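Local coordinates for hemolysin-like protein containing CBS domains (PDB 3OCO) that is of unknown function, belongs to a membrane protein with a pair of CBS domains, and may, as a whole protein, bind flavin adenine dinucleotide, at residues Ile95-Glu100 against Ile120-Tyr125; Val116-Val121 against Ser129-Asp134. One frame throughout, in Å; residues are numbered along the deposited sequence.

Strand 119-122 is shared by both contacts in the second of the two CBS domains of this portion of the membrane protein, and it takes a neighbour along each edge. Contact 1 lays strand 96-99 parallel to it, and contact 2 lays strand 128-132 antiparallel along its other edge; their centres are 9 Å apart, and Ile120 and Val121 belong to both. The two contacts also meet directly: Val96 N lies 3.2 Å from Met118 O, a probable hydrogen bond, and Glu100 reaches over to Ser129. Contact 2 lies nearer the middle of the chain, its centre about 4 Å from the chain's centre against about 11 Å for contact 1.

Contact 1: residues Ile95-Glu100 against Ile120-Tyr125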
ATOM      1  N   ILE A  95       4.816  14.852  -6.662  1.00 38.94           N
ATOM      2  CA  ILE A  95       3.402  14.663  -6.404  1.00 36.49           C
ATOM      3  C   ILE A  95       2.608  15.383  -7.451  1.00 43.48           C
ATOM      4  O   ILE A  95       3.173  16.020  -8.342  1.00 52.92           O
ATOM      5  CB  ILE A  95       3.000  15.140  -5.011  1.00 38.66           C
ATOM      6  CG1 ILE A  95       3.556  16.541  -4.723  1.00 46.17           C
ATOM      7  CG2 ILE A  95       3.516  14.154  -3.978  1.00 29.88           C
ATOM      8  CD1 ILE A  95       2.609  17.698  -5.060  1.00 46.66           C
ATOM      9  N   VAL A  96       1.291  15.249  -7.372  1.00 43.24           N
ATOM     10  CA  VAL A  96       0.406  16.078  -8.170  1.00 43.14           C
ATOM     11  C   VAL A  96      -0.548  16.821  -7.222  1.00 46.49           C
ATOM     12  O   VAL A  96      -0.944  16.299  -6.178  1.00 45.71           O
ATOM     13  CB  VAL A  96      -0.338  15.258  -9.242  1.00 39.97           C
ATOM     14  CG1 VAL A  96      -1.361  14.329  -8.597  1.00 31.74           C
ATOM     15  CG2 VAL A  96      -1.002  16.178 -10.252  1.00 48.98           C
ATOM     16  N   SER A  97      -0.876  18.062  -7.554  1.00 42.41           N
ATOM     17  CA  SER A  97      -1.796  18.808  -6.717  1.00 41.04           C
ATOM     18  C   SER A  97      -3.134  18.934  -7.420  1.00 40.14           C
ATOM     19  O   SER A  97      -3.207  18.989  -8.653  1.00 33.90           O
ATOM     20  CB  SER A  97      -1.217  20.181  -6.356  1.00 51.47           C
ATOM     21  OG  SER A  97      -0.967  20.965  -7.509  1.00 55.89           O
ATOM     22  N   VAL A  98      -4.200  18.948  -6.630  1.00 43.55           N
ATOM     23  CA  VAL A  98      -5.552  19.005  -7.173  1.00 37.61           C
ATOM     24  C   VAL A  98      -6.395  19.871  -6.248  1.00 40.12           C
ATOM     25  O   VAL A  98      -6.128  19.906  -5.043  1.00 47.44           O
ATOM     26  CB  VAL A  98      -6.190  17.587  -7.262  1.00 44.20           C
ATOM     27  CG1 VAL A  98      -5.226  16.585  -7.908  1.00 47.47           C
ATOM     28  CG2 VAL A  98      -6.607  17.079  -5.892  1.00 38.00           C
ATOM     29  N   PRO A  99      -7.423  20.559  -6.805  1.00 30.04           N
ATOM     30  CA  PRO A  99      -8.319  21.422  -6.022  1.00 33.79           C
ATOM     31  C   PRO A  99      -9.293  20.616  -5.170  1.00 40.44           C
ATOM     32  O   PRO A  99      -9.611  19.477  -5.528  1.00 44.48           O
ATOM     33  CB  PRO A  99      -9.100  22.203  -7.096  1.00 38.16           C
ATOM     34  CG  PRO A  99      -8.636  21.673  -8.445  1.00 34.82           C
ATOM     35  CD  PRO A  99      -7.891  20.400  -8.194  1.00 24.50           C
ATOM     36  N   GLU A 100      -9.759  21.193  -4.063  1.00 45.26           N
ATOM     37  CA  GLU A 100     -10.704  20.508  -3.167  1.00 45.44           C
ATOM     38  C   GLU A 100     -11.913  19.928  -3.879  1.00 43.25           C
ATOM     39  O   GLU A 100     -12.499  18.941  -3.428  1.00 47.56           O
ATOM     40  CB  GLU A 100     -11.197  21.455  -2.077  1.00 49.45           C
ATOM     41  CG  GLU A 100     -10.246  21.634  -0.931  1.00 53.48           C
ATOM     42  CD  GLU A 100     -10.511  22.906  -0.162  1.00 70.87           C
ATOM     43  OE1 GLU A 100     -11.676  23.355  -0.121  1.00 81.01           O
ATOM     44  OE2 GLU A 100      -9.551  23.470   0.395  1.00 77.74           O
ATOM     45  N   ILE A 120      -1.925  16.022  -3.677  1.00 30.46           N
ATOM     46  CA  ILE A 120      -2.047  16.964  -2.583  1.00 24.82           C
ATOM     47  C   ILE A 120      -3.256  17.838  -2.863  1.00 32.81           C
ATOM     48  O   ILE A 120      -3.334  18.475  -3.925  1.00 31.60           O
ATOM     49  CB  ILE A 120      -0.771  17.848  -2.422  1.00 34.91           C
ATOM     50  CG1 ILE A 120       0.405  17.036  -1.882  1.00 44.28           C
ATOM     51  CG2 ILE A 120      -1.017  18.934  -1.426  1.00 23.97           C
ATOM     52  CD1 ILE A 120       0.802  15.877  -2.725  1.00 51.12           C
ATOM     53  N   VAL A 121      -4.204  17.851  -1.925  1.00 29.09           N
ATOM     54  CA  VAL A 121      -5.416  18.650  -2.081  1.00 34.50           C
ATOM     55  C   VAL A 121      -5.169  20.096  -1.599  1.00 40.18           C
ATOM     56  O   VAL A 121      -4.834  20.311  -0.428  1.00 39.02           O
ATOM     57  CB  VAL A 121      -6.620  18.029  -1.331  1.00 30.18           C
ATOM     58  CG1 VAL A 121      -7.910  18.739  -1.722  1.00 25.23           C
ATOM     59  CG2 VAL A 121      -6.745  16.545  -1.637  1.00 29.63           C
ATOM     60  N   ILE A 122      -5.331  21.070  -2.504  1.00 40.28           N
ATOM     61  CA  ILE A 122      -4.953  22.480  -2.255  1.00 40.81           C
ATOM     62  C   ILE A 122      -6.168  23.390  -2.085  1.00 37.91           C
ATOM     63  O   ILE A 122      -7.142  23.256  -2.817  1.00 42.23           O
ATOM     64  CB  ILE A 122      -4.196  23.086  -3.460  1.00 54.19           C
ATOM     65  CG1 ILE A 122      -3.768  22.024  -4.461  1.00 63.52           C
ATOM     66  CG2 ILE A 122      -3.009  23.898  -3.016  1.00 62.10           C
ATOM     67  CD1 ILE A 122      -3.510  22.619  -5.836  1.00 72.24           C
ATOM     68  N   ASP A 123      -6.101  24.350  -1.165  1.00 38.12           N
ATOM     69  CA  ASP A 123      -7.201  25.301  -1.005  1.00 37.91           C
ATOM     70  C   ASP A 123      -7.144  26.447  -2.028  1.00 44.45           C
ATOM     71  O   ASP A 123      -6.276  26.469  -2.895  1.00 46.72           O
ATOM     72  CB  ASP A 123      -7.311  25.823   0.439  1.00 37.48           C
ATOM     73  CG  ASP A 123      -6.093  26.624   0.883  1.00 43.13           C
ATOM     74  OD1 ASP A 123      -5.348  27.135   0.014  1.00 43.09           O
ATOM     75  OD2 ASP A 123      -5.886  26.750   2.113  1.00 36.08           O
ATOM     76  N   GLU A 124      -8.087  27.377  -1.933  1.00 52.03           N
ATOM     77  CA  GLU A 124      -8.151  28.522  -2.848  1.00 59.12           C
ATOM     78  C   GLU A 124      -6.905  29.409  -2.776  1.00 52.40           C
ATOM     79  O   GLU A 124      -6.523  30.032  -3.759  1.00 53.34           O
ATOM     80  CB  GLU A 124      -9.393  29.353  -2.544  1.00 65.78           C
ATOM     81  CG  GLU A 124      -9.759  29.318  -1.073  1.00 81.37           C
ATOM     82  CD  GLU A 124     -10.891  30.258  -0.720  1.00 94.20           C
ATOM     83  OE1 GLU A 124     -11.201  31.150  -1.541  1.00101.07           O
ATOM     84  OE2 GLU A 124     -11.463  30.106   0.384  1.00 96.32           O
ATOM     85  N   TYR A 125      -6.276  29.453  -1.607  1.00 44.99           N
ATOM     86  CA  TYR A 125      -5.075  30.250  -1.399  1.00 42.49           C
ATOM     87  C   TYR A 125      -3.802  29.506  -1.771  1.00 45.42           C
ATOM     88  O   TYR A 125      -2.702  30.061  -1.698  1.00 36.09           O
ATOM     89  CB  TYR A 125      -4.992  30.667   0.063  1.00 43.56           C
ATOM     90  CG  TYR A 125      -6.286  31.246   0.560  1.00 51.89           C
ATOM     91  CD1 TYR A 125      -7.205  30.462   1.241  1.00 54.32           C
ATOM     92  CD2 TYR A 125      -6.603  32.582   0.322  1.00 55.23           C
ATOM     93  CE1 TYR A 125      -8.403  31.004   1.687  1.00 61.79           C
ATOM     94  CE2 TYR A 125      -7.793  33.128   0.760  1.00 55.64           C
ATOM     95  CZ  TYR A 125      -8.685  32.343   1.441  1.00 58.63           C
ATOM     96  OH  TYR A 125      -9.864  32.895   1.875  1.00 60.53           O
TER
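Ile120 meets Ile95 through a single methyl group: its CD1 pushes in among the branches of Ile95, 3.3 Å from CB, with the two side chains crossing at about a right angle. This is tighter than ordinary van der Waals contact. The Ile120 backbone is held at both its polar atoms, since N donates to Val96 O at 2.7 Å and O accepts from Val98 N at 2.9 Å. Val121 turns to the other face of the sheet, alongside Val98, where the CG2 methyls of the two valines stand 4.3 Å apart. With its CG1 opposite the backbone N (chi1 -170°), that branch rests on Glu100, 3.6 Å from CA. Ile122 returns to the face of Ile120 and Ser97. Its N donates to Val98 O at 2.9 Å, while CG1, almost eclipsing its own backbone N (chi1 -12°), brings CD1 to 3.4 Å from Ser97 CB; such a torsion looks strained, and the exact placement is doubtful. At Asp123 the strand has ended. Glu100 OE2 approaches Asp123 CB at 3.2 Å, and the two acidic side chains run side by side with their carboxylate planes 70° apart. Their charged ends are not in contact, and each has its own hydrogen bond, Glu100 OE2 with Ser129 OG and Asp123 OD1 with Gly127 N. The Val96 side chain points away from 120-125 and packs on Glu110 and Met111 of helix 104-113. Two neighbouring parallel strands joined through a helix form a beta-alpha-beta crossover, here strand 96-99, helix 104-113 and strand 119-122 of the second CBS domain.

Contact 2: residues Val116-Val121 against Ser129-Asp134; sequences VPMAIV and SGIITD
Ala119 and Ile132 form a hydrogen-bonded antiparallel pair, Ala119 N donating to Ile132 O at 3.0 Å and Ile132 N answering to Ala119 O. Two residues further along, Val121 N donates to Gly130 O at 2.7 Å, but Val121 O faces two amides: Ser129 N at 2.7 Å and, weakly, Gly130 N at 3.3 Å. One residue set against two makes a classic beta bulge.

Apolar packing covers both faces. Val121 CG2 lies 3.8 Å from Ile132 CD1 on the face shared with Ala119. Ile131 lies on the other face with Ile120, and its CD1 is reached at 4.0 Å by SE of Met118, a selenomethionine bent at chi3 (89°); the Met118 and Ile131 side chains also touch Pro57 of strand 55-60, in the first CBS domain. Further along, Thr133 CG2 sits against Pro117 O.

A water molecule bridges the two segments: it donates to Pro117 O at 2.6 Å and accepts from Asp134 N at 2.8 Å. Thr133 is the N-cap of helix 134-142, and its backbone N is hydrogen-bonded to the Asp136 side chain, at OD2. A bulged beta hairpin running straight into a helix completes the beta-alpha-beta-beta-alpha order of the CBS fold.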
ATOM      1  N   VAL A 116       2.092   9.551 -10.175  1.00 42.49           N
ATOM      2  CA  VAL A 116       2.413   9.739  -8.770  1.00 36.03           C
ATOM      3  C   VAL A 116       1.423   8.933  -7.934  1.00 38.21           C
ATOM      4  O   VAL A 116       0.298   8.696  -8.365  1.00 36.76           O
ATOM      5  CB  VAL A 116       2.378  11.242  -8.367  1.00 36.34           C
ATOM      6  CG1 VAL A 116       3.378  12.036  -9.190  1.00 45.05           C
ATOM      7  CG2 VAL A 116       0.982  11.820  -8.540  1.00 26.55           C
ATOM      8  N   PRO A 117       1.842   8.485  -6.743  1.00 38.28           N
ATOM      9  CA  PRO A 117       0.901   7.788  -5.868  1.00 38.83           C
ATOM     10  C   PRO A 117       0.341   8.748  -4.819  1.00 36.99           C
ATOM     11  O   PRO A 117      -0.371   8.354  -3.895  1.00 26.12           O
ATOM     12  CB  PRO A 117       1.779   6.724  -5.196  1.00 38.90           C
ATOM     13  CG  PRO A 117       3.235   7.142  -5.480  1.00 41.86           C
ATOM     14  CD  PRO A 117       3.198   8.473  -6.178  1.00 38.37           C
HETATM   15  N   MSE A 118       0.666  10.029  -4.958  1.00 45.40           N
HETATM   16  CA  MSE A 118       0.148  10.999  -4.015  1.00 39.07           C
HETATM   17  C   MSE A 118      -0.385  12.251  -4.683  1.00 41.32           C
HETATM   18  O   MSE A 118       0.284  12.868  -5.505  1.00 42.58           O
HETATM   19  CB  MSE A 118       1.182  11.363  -2.954  1.00 35.45           C
HETATM   20  CG  MSE A 118       0.656  12.422  -1.987  1.00 38.81           C
HETATM   21 SE   MSE A 118       1.687  12.585  -0.362  0.86 50.80          SE
HETATM   22  CE  MSE A 118       3.015  13.899  -0.893  1.00202.83           C
ATOM     23  N   ALA A 119      -1.610  12.601  -4.327  1.00 39.73           N
ATOM     24  CA  ALA A 119      -2.194  13.860  -4.735  1.00 40.66           C
ATOM     25  C   ALA A 119      -2.269  14.748  -3.511  1.00 40.49           C
ATOM     26  O   ALA A 119      -2.623  14.283  -2.424  1.00 38.36           O
ATOM     27  CB  ALA A 119      -3.565  13.633  -5.291  1.00 40.61           C
ATOM     28  N   ILE A 120      -1.925  16.022  -3.677  1.00 30.46           N
ATOM     29  CA  ILE A 120      -2.047  16.964  -2.583  1.00 24.82           C
ATOM     30  C   ILE A 120      -3.256  17.838  -2.863  1.00 32.81           C
ATOM     31  O   ILE A 120      -3.334  18.475  -3.925  1.00 31.60           O
ATOM     32  CB  ILE A 120      -0.771  17.848  -2.422  1.00 34.91           C
ATOM     33  CG1 ILE A 120       0.405  17.036  -1.882  1.00 44.28           C
ATOM     34  CG2 ILE A 120      -1.017  18.934  -1.426  1.00 23.97           C
ATOM     35  CD1 ILE A 120       0.802  15.877  -2.725  1.00 51.12           C
ATOM     36  N   VAL A 121      -4.204  17.851  -1.925  1.00 29.09           N
ATOM     37  CA  VAL A 121      -5.416  18.650  -2.081  1.00 34.50           C
ATOM     38  C   VAL A 121      -5.169  20.096  -1.599  1.00 40.18           C
ATOM     39  O   VAL A 121      -4.834  20.311  -0.428  1.00 39.02           O
ATOM     40  CB  VAL A 121      -6.620  18.029  -1.331  1.00 30.18           C
ATOM     41  CG1 VAL A 121      -7.910  18.739  -1.722  1.00 25.23           C
ATOM     42  CG2 VAL A 121      -6.745  16.545  -1.637  1.00 29.63           C
ATOM     43  N   SER A 129      -4.992  21.487   2.047  1.00 26.27           N
ATOM     44  CA  SER A 129      -6.212  20.994   2.694  1.00 31.60           C
ATOM     45  C   SER A 129      -6.054  19.567   3.222  1.00 37.13           C
ATOM     46  O   SER A 129      -6.611  19.209   4.257  1.00 40.99           O
ATOM     47  CB  SER A 129      -7.381  21.031   1.711  1.00 40.15           C
ATOM     48  OG  SER A 129      -7.545  22.333   1.196  1.00 51.58           O
ATOM     49  N   GLY A 130      -5.287  18.762   2.497  1.00 36.69           N
ATOM     50  CA  GLY A 130      -4.982  17.400   2.893  1.00 16.86           C
ATOM     51  C   GLY A 130      -4.398  16.640   1.711  1.00 34.55           C
ATOM     52  O   GLY A 130      -4.121  17.243   0.657  1.00 22.77           O
ATOM     53  N   ILE A 131      -4.206  15.322   1.878  1.00 24.30           N
ATOM     54  CA  ILE A 131      -3.624  14.504   0.826  1.00 28.37           C
ATOM     55  C   ILE A 131      -4.477  13.272   0.538  1.00 32.29           C
ATOM     56  O   ILE A 131      -5.316  12.870   1.353  1.00 37.00           O
ATOM     57  CB  ILE A 131      -2.190  14.012   1.185  1.00 27.66           C
ATOM     58  CG1 ILE A 131      -2.224  12.936   2.279  1.00 35.62           C
ATOM     59  CG2 ILE A 131      -1.300  15.157   1.588  1.00 23.26           C
ATOM     60  CD1 ILE A 131      -0.845  12.394   2.668  1.00 38.49           C
ATOM     61  N   ILE A 132      -4.242  12.674  -0.625  1.00 32.90           N
ATOM     62  CA  ILE A 132      -4.912  11.432  -1.012  1.00 41.51           C
ATOM     63  C   ILE A 132      -3.950  10.440  -1.628  1.00 39.87           C
ATOM     64  O   ILE A 132      -3.113  10.807  -2.457  1.00 34.03           O
ATOM     65  CB  ILE A 132      -6.003  11.647  -2.076  1.00 40.40           C
ATOM     66  CG1 ILE A 132      -7.174  12.458  -1.514  1.00 43.72           C
ATOM     67  CG2 ILE A 132      -6.459  10.293  -2.620  1.00 30.24           C
ATOM     68  CD1 ILE A 132      -8.052  13.059  -2.597  1.00 45.34           C
ATOM     69  N   THR A 133      -4.091   9.183  -1.217  1.00 44.26           N
ATOM     70  CA  THR A 133      -3.429   8.058  -1.871  1.00 41.72           C
ATOM     71  C   THR A 133      -4.374   6.859  -1.974  1.00 42.00           C
ATOM     72  O   THR A 133      -5.458   6.849  -1.386  1.00 39.75           O
ATOM     73  CB  THR A 133      -2.186   7.637  -1.108  1.00 34.46           C
ATOM     74  OG1 THR A 133      -2.570   7.119   0.175  1.00 29.02           O
ATOM     75  CG2 THR A 133      -1.252   8.841  -0.930  1.00 25.96           C
ATOM     76  N   ASP A 134      -3.961   5.850  -2.732  1.00 38.53           N
ATOM     77  CA  ASP A 134      -4.747   4.638  -2.859  1.00 30.57           C
ATOM     78  C   ASP A 134      -5.385   4.176  -1.531  1.00 28.16           C
ATOM     79  O   ASP A 134      -6.562   3.856  -1.490  1.00 36.40           O
ATOM     80  CB  ASP A 134      -3.918   3.513  -3.510  1.00 48.83           C
ATOM     81  CG  ASP A 134      -2.549   3.306  -2.845  1.00 58.93           C
ATOM     82  OD1 ASP A 134      -2.405   3.570  -1.629  1.00 65.37           O
ATOM     83  OD2 ASP A 134      -1.610   2.872  -3.547  1.00 56.52           O
TER
HETATM   84  O   HOH W   1      -1.414   5.939  -3.973  1.00 30.47           O